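Local coordinates for protein putative PLP-dependent aminotransferase (Bacillus cereus ATCC 10987, PDB 3JU7) that probably acts as a pyridoxal-phosphate-dependent aminotransferase of the DegT/DnrJ/EryC1/StrS family, its cofactor carried on a lysine side chain, at residues Y136-N144 and Q281-P292; V158-F166 and F179-F187. All coordinates share one frame; numbering follows the deposited sequence.

Contact 1 of 2, residues Y136-N144 and Q281-P292; sequences YATFGSWMN and QKTEAVIQQFMP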
# COMPACT_ATOMS: atom_id res chain seq x y z
N TYR A 136 -15.41 -13.78 -5.47
CA TYR A 136 -14.03 -14.22 -5.74
C TYR A 136 -13.97 -15.25 -6.87
O TYR A 136 -14.67 -16.24 -6.84
CB TYR A 136 -13.46 -14.77 -4.45
CG TYR A 136 -12.19 -15.57 -4.57
CD1 TYR A 136 -11.13 -15.13 -5.33
CD2 TYR A 136 -12.04 -16.75 -3.86
CE1 TYR A 136 -9.96 -15.88 -5.41
CE2 TYR A 136 -10.87 -17.49 -3.94
CZ TYR A 136 -9.84 -17.06 -4.71
OH TYR A 136 -8.68 -17.84 -4.81
N ALA A 137 -13.15 -15.01 -7.88
CA ALA A 137 -13.03 -15.93 -9.01
C ALA A 137 -12.06 -17.05 -8.56
O ALA A 137 -10.89 -17.12 -8.97
CB ALA A 137 -12.54 -15.21 -10.25
N THR A 138 -12.60 -17.92 -7.72
CA THR A 138 -11.84 -18.92 -6.98
C THR A 138 -10.77 -19.62 -7.80
O THR A 138 -11.05 -20.17 -8.87
CB THR A 138 -12.81 -19.99 -6.39
OG1 THR A 138 -13.84 -19.31 -5.69
CG2 THR A 138 -12.09 -21.00 -5.50
N PHE A 139 -9.55 -19.54 -7.26
CA PHE A 139 -8.35 -20.22 -7.78
C PHE A 139 -8.00 -19.85 -9.23
O PHE A 139 -7.51 -20.67 -10.00
CB PHE A 139 -8.47 -21.73 -7.59
CG PHE A 139 -8.77 -22.18 -6.13
CD1 PHE A 139 -8.16 -21.59 -5.05
CD2 PHE A 139 -9.60 -23.26 -5.89
CE1 PHE A 139 -8.40 -22.04 -3.76
CE2 PHE A 139 -9.83 -23.71 -4.62
CZ PHE A 139 -9.23 -23.09 -3.54
N GLY A 140 -8.24 -18.59 -9.58
CA GLY A 140 -7.80 -18.05 -10.89
C GLY A 140 -8.60 -18.66 -12.03
O GLY A 140 -8.09 -18.94 -13.09
N SER A 141 -9.89 -18.83 -11.82
CA SER A 141 -10.70 -19.58 -12.75
C SER A 141 -11.70 -18.68 -13.41
O SER A 141 -11.84 -17.49 -13.07
CB SER A 141 -11.41 -20.72 -12.00
OG SER A 141 -12.32 -20.20 -11.07
N TRP A 142 -12.42 -19.26 -14.36
CA TRP A 142 -13.33 -18.51 -15.17
C TRP A 142 -14.72 -18.51 -14.57
O TRP A 142 -15.59 -19.27 -14.97
CB TRP A 142 -13.34 -19.10 -16.55
CG TRP A 142 -13.91 -18.25 -17.56
CD1 TRP A 142 -15.20 -18.24 -18.00
CD2 TRP A 142 -13.20 -17.29 -18.35
NE1 TRP A 142 -15.34 -17.33 -19.01
CE2 TRP A 142 -14.13 -16.72 -19.25
CE3 TRP A 142 -11.87 -16.86 -18.39
CZ2 TRP A 142 -13.79 -15.72 -20.15
CZ3 TRP A 142 -11.52 -15.87 -19.28
CH2 TRP A 142 -12.48 -15.30 -20.16
N MSE A 143 -14.91 -17.64 -13.58
CA MSE A 143 -16.22 -17.40 -12.97
C MSE A 143 -16.95 -16.43 -13.87
O MSE A 143 -16.58 -15.26 -13.99
CB MSE A 143 -16.08 -16.79 -11.60
CG MSE A 143 -17.40 -16.49 -10.92
SE MSE A 143 -17.08 -15.67 -9.21
CE MSE A 143 -16.48 -13.89 -9.79
N ASN A 144 -18.00 -16.93 -14.52
CA ASN A 144 -18.71 -16.15 -15.49
C ASN A 144 -19.35 -14.94 -14.83
O ASN A 144 -19.86 -15.05 -13.73
CB ASN A 144 -19.80 -16.99 -16.15
CG ASN A 144 -20.25 -16.40 -17.46
OD1 ASN A 144 -21.05 -15.44 -17.50
ND2 ASN A 144 -19.72 -16.96 -18.57
N GLN A 281 -11.69 -28.69 -9.65
CA GLN A 281 -12.72 -27.64 -9.76
C GLN A 281 -13.50 -27.76 -11.08
O GLN A 281 -12.92 -28.03 -12.12
CB GLN A 281 -12.04 -26.27 -9.67
CG GLN A 281 -12.96 -25.05 -9.66
CD GLN A 281 -12.14 -23.76 -9.43
OE1 GLN A 281 -10.95 -23.74 -9.71
NE2 GLN A 281 -12.78 -22.71 -8.93
N LYS A 282 -14.80 -27.57 -11.04
CA LYS A 282 -15.59 -27.55 -12.26
C LYS A 282 -15.50 -26.14 -12.83
O LYS A 282 -16.17 -25.21 -12.35
CB LYS A 282 -17.03 -27.97 -12.00
N THR A 283 -14.64 -25.95 -13.83
CA THR A 283 -14.50 -24.63 -14.47
C THR A 283 -14.01 -24.74 -15.91
O THR A 283 -13.37 -25.72 -16.27
CB THR A 283 -13.58 -23.67 -13.61
OG1 THR A 283 -13.59 -22.36 -14.18
CG2 THR A 283 -12.15 -24.18 -13.48
N GLU A 284 -14.33 -23.75 -16.74
CA GLU A 284 -13.94 -23.81 -18.17
C GLU A 284 -12.46 -23.52 -18.40
O GLU A 284 -11.88 -23.99 -19.35
CB GLU A 284 -14.72 -22.78 -18.99
CG GLU A 284 -16.23 -22.87 -18.97
CD GLU A 284 -16.86 -21.78 -19.86
OE1 GLU A 284 -16.51 -21.74 -21.07
OE2 GLU A 284 -17.67 -20.97 -19.35
N ALA A 285 -11.85 -22.71 -17.54
CA ALA A 285 -10.49 -22.27 -17.75
C ALA A 285 -9.93 -21.84 -16.41
O ALA A 285 -10.65 -21.32 -15.57
CB ALA A 285 -10.45 -21.11 -18.76
N VAL A 286 -8.64 -22.09 -16.20
CA VAL A 286 -8.01 -21.74 -14.96
C VAL A 286 -6.55 -21.45 -15.23
O VAL A 286 -5.97 -22.06 -16.09
CB VAL A 286 -8.18 -22.87 -13.89
CG1 VAL A 286 -7.54 -24.14 -14.38
CG2 VAL A 286 -7.58 -22.46 -12.54
N ILE A 287 -5.97 -20.51 -14.51
CA ILE A 287 -4.52 -20.36 -14.50
C ILE A 287 -4.10 -20.67 -13.06
O ILE A 287 -4.70 -20.17 -12.10
CB ILE A 287 -4.08 -18.96 -14.96
CG1 ILE A 287 -2.57 -18.91 -15.03
CG2 ILE A 287 -4.58 -17.82 -14.04
CD1 ILE A 287 -2.10 -17.61 -15.58
N GLN A 288 -3.08 -21.51 -12.91
CA GLN A 288 -2.83 -22.12 -11.60
C GLN A 288 -1.58 -21.66 -10.81
O GLN A 288 -0.43 -21.76 -11.24
CB GLN A 288 -2.84 -23.62 -11.75
CG GLN A 288 -4.14 -24.11 -12.37
CD GLN A 288 -4.41 -25.51 -11.98
OE1 GLN A 288 -3.54 -26.36 -12.13
NE2 GLN A 288 -5.58 -25.75 -11.43
N GLN A 289 -1.88 -21.15 -9.63
CA GLN A 289 -0.92 -20.72 -8.62
C GLN A 289 -0.39 -21.96 -7.89
O GLN A 289 0.74 -21.99 -7.43
CB GLN A 289 -1.68 -19.83 -7.64
CG GLN A 289 -0.89 -19.17 -6.60
CD GLN A 289 -1.75 -18.26 -5.77
OE1 GLN A 289 -1.27 -17.63 -4.84
NE2 GLN A 289 -3.06 -18.21 -6.08
N PHE A 290 -1.27 -22.93 -7.72
CA PHE A 290 -1.01 -24.23 -7.09
C PHE A 290 -2.11 -25.15 -7.66
O PHE A 290 -2.90 -24.69 -8.49
CB PHE A 290 -1.07 -24.16 -5.56
CG PHE A 290 -2.26 -23.40 -5.01
CD1 PHE A 290 -3.50 -24.03 -4.86
CD2 PHE A 290 -2.13 -22.06 -4.62
CE1 PHE A 290 -4.60 -23.33 -4.32
CE2 PHE A 290 -3.21 -21.34 -4.08
CZ PHE A 290 -4.46 -21.96 -3.91
N MSE A 291 -2.12 -26.42 -7.27
CA MSE A 291 -3.07 -27.38 -7.82
C MSE A 291 -4.11 -27.67 -6.74
O MSE A 291 -3.83 -28.38 -5.77
CB MSE A 291 -2.35 -28.65 -8.31
CG MSE A 291 -3.27 -29.81 -8.69
SE MSE A 291 -4.63 -29.35 -9.98
CE MSE A 291 -3.45 -28.95 -11.41
N PRO A 292 -5.30 -27.07 -6.86
CA PRO A 292 -6.34 -27.35 -5.89
C PRO A 292 -7.06 -28.66 -6.20
O PRO A 292 -7.30 -28.96 -7.38
CB PRO A 292 -7.29 -26.15 -6.02
CG PRO A 292 -6.72 -25.26 -7.06
CD PRO A 292 -5.74 -26.08 -7.85
O HOH W 1 -16.27 -21.64 -15.94
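Ser141 and Val286 form a single beta bridge that docks the loop between strand 130-133 and helix 146-153 onto the run 281-292, which ends in the start of strand 291-294. Ile287 N gives Gly140 O a nearly straight hydrogen bond of 3.0 Å, while Trp142 N reaches Ala285 O only weakly. Glycine suits position 140: its phi is positive, and its backbone lies close against Ile287. Thr138 O draws two donors. Gln281 NE2 comes from above the carbonyl plane at 3.1 Å, with the oxygen lying in the plane of the Gln281 amide. Ser141 OG, which also bonds to Tyr113 OH, approaches from the same loop, though this bond is modelled so short that its exact length is doubtful. The Gln281 amide gets there on an extended chain (chi1 -175°, chi2 175°), and NE2 is bonded to two backbone oxygens, Thr138 O and Asp111 O. The Phe139 ring supplies the apolar half. Pro292 CB sits over one face, 4.1 Å from the ring centroid in a CH-pi contact, and Phe290 turns its edge toward a face of Phe139 in an offset edge-to-face pair with planes at 72°. At the far end a water joins Trp142 O to Glu284 N, accepting from the latter at 3.0 Å. Bridge and ring packing together join the loop after strand 130-133 to the chain entering the two-stranded antiparallel sheet of 291-294 and 347-350.

Contact 2 of 2, residues V158-F166 and F179-F187; sequences VVVDAAPGF and FSGMIIYSF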
# COMPACT_ATOMS: atom_id res chain seq x y z
N VAL A 158 -20.63 -4.30 -7.87
CA VAL A 158 -19.84 -5.51 -7.79
C VAL A 158 -18.37 -5.21 -8.05
O VAL A 158 -18.02 -4.53 -9.02
CB VAL A 158 -20.27 -6.51 -8.84
CG1 VAL A 158 -19.36 -7.73 -8.78
CG2 VAL A 158 -21.78 -6.80 -8.73
N VAL A 159 -17.52 -5.68 -7.15
CA VAL A 159 -16.10 -5.60 -7.30
C VAL A 159 -15.65 -7.04 -7.17
O VAL A 159 -15.85 -7.70 -6.10
CB VAL A 159 -15.42 -4.72 -6.22
CG1 VAL A 159 -13.92 -4.98 -6.24
CG2 VAL A 159 -15.74 -3.22 -6.41
N VAL A 160 -15.04 -7.52 -8.24
CA VAL A 160 -14.63 -8.93 -8.34
C VAL A 160 -13.18 -9.10 -7.90
O VAL A 160 -12.29 -8.45 -8.49
CB VAL A 160 -14.77 -9.44 -9.77
CG1 VAL A 160 -14.19 -10.87 -9.91
CG2 VAL A 160 -16.24 -9.36 -10.23
N ASP A 161 -12.97 -9.88 -6.84
CA ASP A 161 -11.63 -10.32 -6.44
C ASP A 161 -11.17 -11.47 -7.35
O ASP A 161 -11.58 -12.61 -7.21
CB ASP A 161 -11.61 -10.76 -4.97
CG ASP A 161 -10.22 -11.11 -4.46
OD1 ASP A 161 -9.32 -11.41 -5.27
OD2 ASP A 161 -10.03 -11.12 -3.22
N ALA A 162 -10.31 -11.14 -8.29
CA ALA A 162 -9.70 -12.07 -9.21
C ALA A 162 -8.19 -12.02 -8.96
O ALA A 162 -7.41 -12.07 -9.90
CB ALA A 162 -10.05 -11.68 -10.67
N ALA A 163 -7.80 -11.89 -7.69
CA ALA A 163 -6.39 -11.69 -7.30
C ALA A 163 -5.43 -12.62 -8.01
O ALA A 163 -4.42 -12.17 -8.52
CB ALA A 163 -6.22 -11.81 -5.76
N PRO A 164 -5.76 -13.93 -8.10
CA PRO A 164 -4.79 -14.81 -8.76
C PRO A 164 -4.99 -15.09 -10.26
O PRO A 164 -4.36 -16.00 -10.80
CB PRO A 164 -4.92 -16.11 -7.95
CG PRO A 164 -6.24 -16.08 -7.34
CD PRO A 164 -6.76 -14.69 -7.33
N GLY A 165 -5.83 -14.32 -10.92
CA GLY A 165 -6.32 -14.69 -12.25
C GLY A 165 -5.83 -13.83 -13.38
O GLY A 165 -6.35 -13.96 -14.46
N PHE A 166 -4.85 -12.96 -13.16
CA PHE A 166 -4.35 -12.17 -14.28
C PHE A 166 -3.70 -13.09 -15.29
O PHE A 166 -2.93 -13.96 -14.93
CB PHE A 166 -3.36 -11.11 -13.81
CG PHE A 166 -3.07 -10.08 -14.82
CD1 PHE A 166 -4.03 -9.15 -15.17
CD2 PHE A 166 -1.81 -10.03 -15.43
CE1 PHE A 166 -3.76 -8.18 -16.11
CE2 PHE A 166 -1.54 -9.07 -16.37
CZ PHE A 166 -2.51 -8.14 -16.73
N PHE A 179 -16.44 -5.86 -18.30
CA PHE A 179 -17.28 -5.85 -17.10
C PHE A 179 -17.52 -4.40 -16.63
O PHE A 179 -16.59 -3.57 -16.57
CB PHE A 179 -16.62 -6.65 -16.02
CG PHE A 179 -17.43 -6.81 -14.77
CD1 PHE A 179 -18.66 -7.46 -14.79
CD2 PHE A 179 -16.91 -6.40 -13.56
CE1 PHE A 179 -19.40 -7.68 -13.63
CE2 PHE A 179 -17.61 -6.63 -12.36
CZ PHE A 179 -18.86 -7.25 -12.39
N SER A 180 -18.78 -4.12 -16.29
CA SER A 180 -19.16 -2.79 -15.82
C SER A 180 -18.62 -2.45 -14.45
O SER A 180 -18.39 -1.29 -14.18
CB SER A 180 -20.67 -2.69 -15.74
OG SER A 180 -21.17 -2.79 -17.04
N GLY A 181 -18.50 -3.45 -13.58
CA GLY A 181 -17.95 -3.22 -12.25
C GLY A 181 -16.44 -3.10 -12.31
O GLY A 181 -15.87 -2.67 -13.32
N MSE A 182 -15.80 -3.50 -11.22
CA MSE A 182 -14.35 -3.48 -11.15
C MSE A 182 -13.82 -4.87 -10.90
O MSE A 182 -14.49 -5.67 -10.24
CB MSE A 182 -13.88 -2.52 -10.07
CG MSE A 182 -13.86 -1.13 -10.61
SE MSE A 182 -13.48 0.32 -9.44
CE MSE A 182 -12.89 1.43 -10.92
N ILE A 183 -12.66 -5.16 -11.49
CA ILE A 183 -11.93 -6.40 -11.27
C ILE A 183 -10.56 -6.07 -10.68
O ILE A 183 -9.83 -5.22 -11.20
CB ILE A 183 -11.81 -7.22 -12.58
CG1 ILE A 183 -13.21 -7.24 -13.26
CG2 ILE A 183 -11.25 -8.57 -12.28
CD1 ILE A 183 -13.64 -8.46 -13.93
N ILE A 184 -10.24 -6.72 -9.57
CA ILE A 184 -8.96 -6.60 -8.91
C ILE A 184 -8.09 -7.84 -9.17
O ILE A 184 -8.54 -8.97 -9.06
CB ILE A 184 -9.11 -6.44 -7.38
CG1 ILE A 184 -10.17 -5.36 -7.00
CG2 ILE A 184 -7.77 -6.15 -6.76
CD1 ILE A 184 -10.24 -4.12 -7.94
N TYR A 185 -6.84 -7.61 -9.55
CA TYR A 185 -5.89 -8.65 -9.79
C TYR A 185 -4.64 -8.32 -9.01
O TYR A 185 -4.31 -7.13 -8.79
CB TYR A 185 -5.47 -8.74 -11.27
CG TYR A 185 -6.54 -8.82 -12.31
CD1 TYR A 185 -7.02 -10.05 -12.78
CD2 TYR A 185 -7.00 -7.66 -12.94
CE1 TYR A 185 -8.03 -10.11 -13.82
CE2 TYR A 185 -7.97 -7.71 -13.95
CZ TYR A 185 -8.51 -8.92 -14.39
OH TYR A 185 -9.46 -8.90 -15.43
N SER A 186 -3.89 -9.36 -8.69
CA SER A 186 -2.66 -9.23 -7.94
C SER A 186 -1.43 -9.57 -8.78
O SER A 186 -1.48 -10.44 -9.63
CB SER A 186 -2.70 -10.14 -6.70
OG SER A 186 -1.48 -10.05 -5.98
N PHE A 187 -0.33 -8.85 -8.53
CA PHE A 187 0.97 -9.16 -9.09
C PHE A 187 1.96 -9.58 -7.97
O PHE A 187 3.18 -9.47 -8.10
CB PHE A 187 1.54 -7.95 -9.83
CG PHE A 187 0.69 -7.41 -10.96
CD1 PHE A 187 -0.02 -8.23 -11.83
CD2 PHE A 187 0.69 -6.03 -11.22
CE1 PHE A 187 -0.76 -7.69 -12.90
CE2 PHE A 187 -0.05 -5.48 -12.30
CZ PHE A 187 -0.75 -6.32 -13.14
O HOH W 2 -2.97 -12.43 -10.94
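Val160 is held by two nearly straight backbone hydrogen bonds, its N to Met182 O at 2.8 Å and its O from Ile184 N at 2.9 Å, the alternation of a parallel beta pair. Strands 159-161 and 182-186 are neighbours in the central sheet of this PLP-dependent transferase fold. Beta-branched Val159, Val160, Ile183 and Ile184 suit these extended backbones, and Val159 CG1 meets Ile184 CG1 on one face. On the side of Val160 and Ile183, residues flanking the strands join in: Phe179 CE2 packs against Val160 CG2, and Ala162 CB against Ile183 CG2. Beyond Asp161 the chain enters a type I turn from Ala162 to Gly165, begun by an Asx turn in which Asp161 OD1 accepts from Ala163 N at 2.9 Å; Ser186 N now bonds to Ala163 O. This turn delivers Phe166 to an aromatic cluster: its edge faces the Tyr185 ring with planes at 73°, and Phe187 directs its own edge at the Phe166 face. The opposite face of Tyr185 rests on Ile183 CG2.

Farther out, Asp161 OD2 bonds to Thr91 OG1 and to N1 of the lysine-bound cofactor at position 191. Ser186 OG accepts from His188 N and bonds to the cofactor phosphate oxygen OP3.

From the N terminus, the chain first passes through 136-144, after strand 130-133, then helix 146-153, then 158-166. Contact 2 closes the shorter loop, returning at 179-187 after only 12 residues that include two short strands. The chain then continues past the cofactor lysine and through helix 250-270 before 281-292 completes contact 1, so the smaller closure lies wholly within the larger one. Their centres are 13 Å apart, and they touch directly: Ala137 N lies 2.9 Å from Asp161 O, a probable hydrogen bond, while Gln289 and Ile287 pack against Pro164. Contact 1 thus ties the later part of the chain to a loop beside the central sheet, two strands of which pair in contact 2.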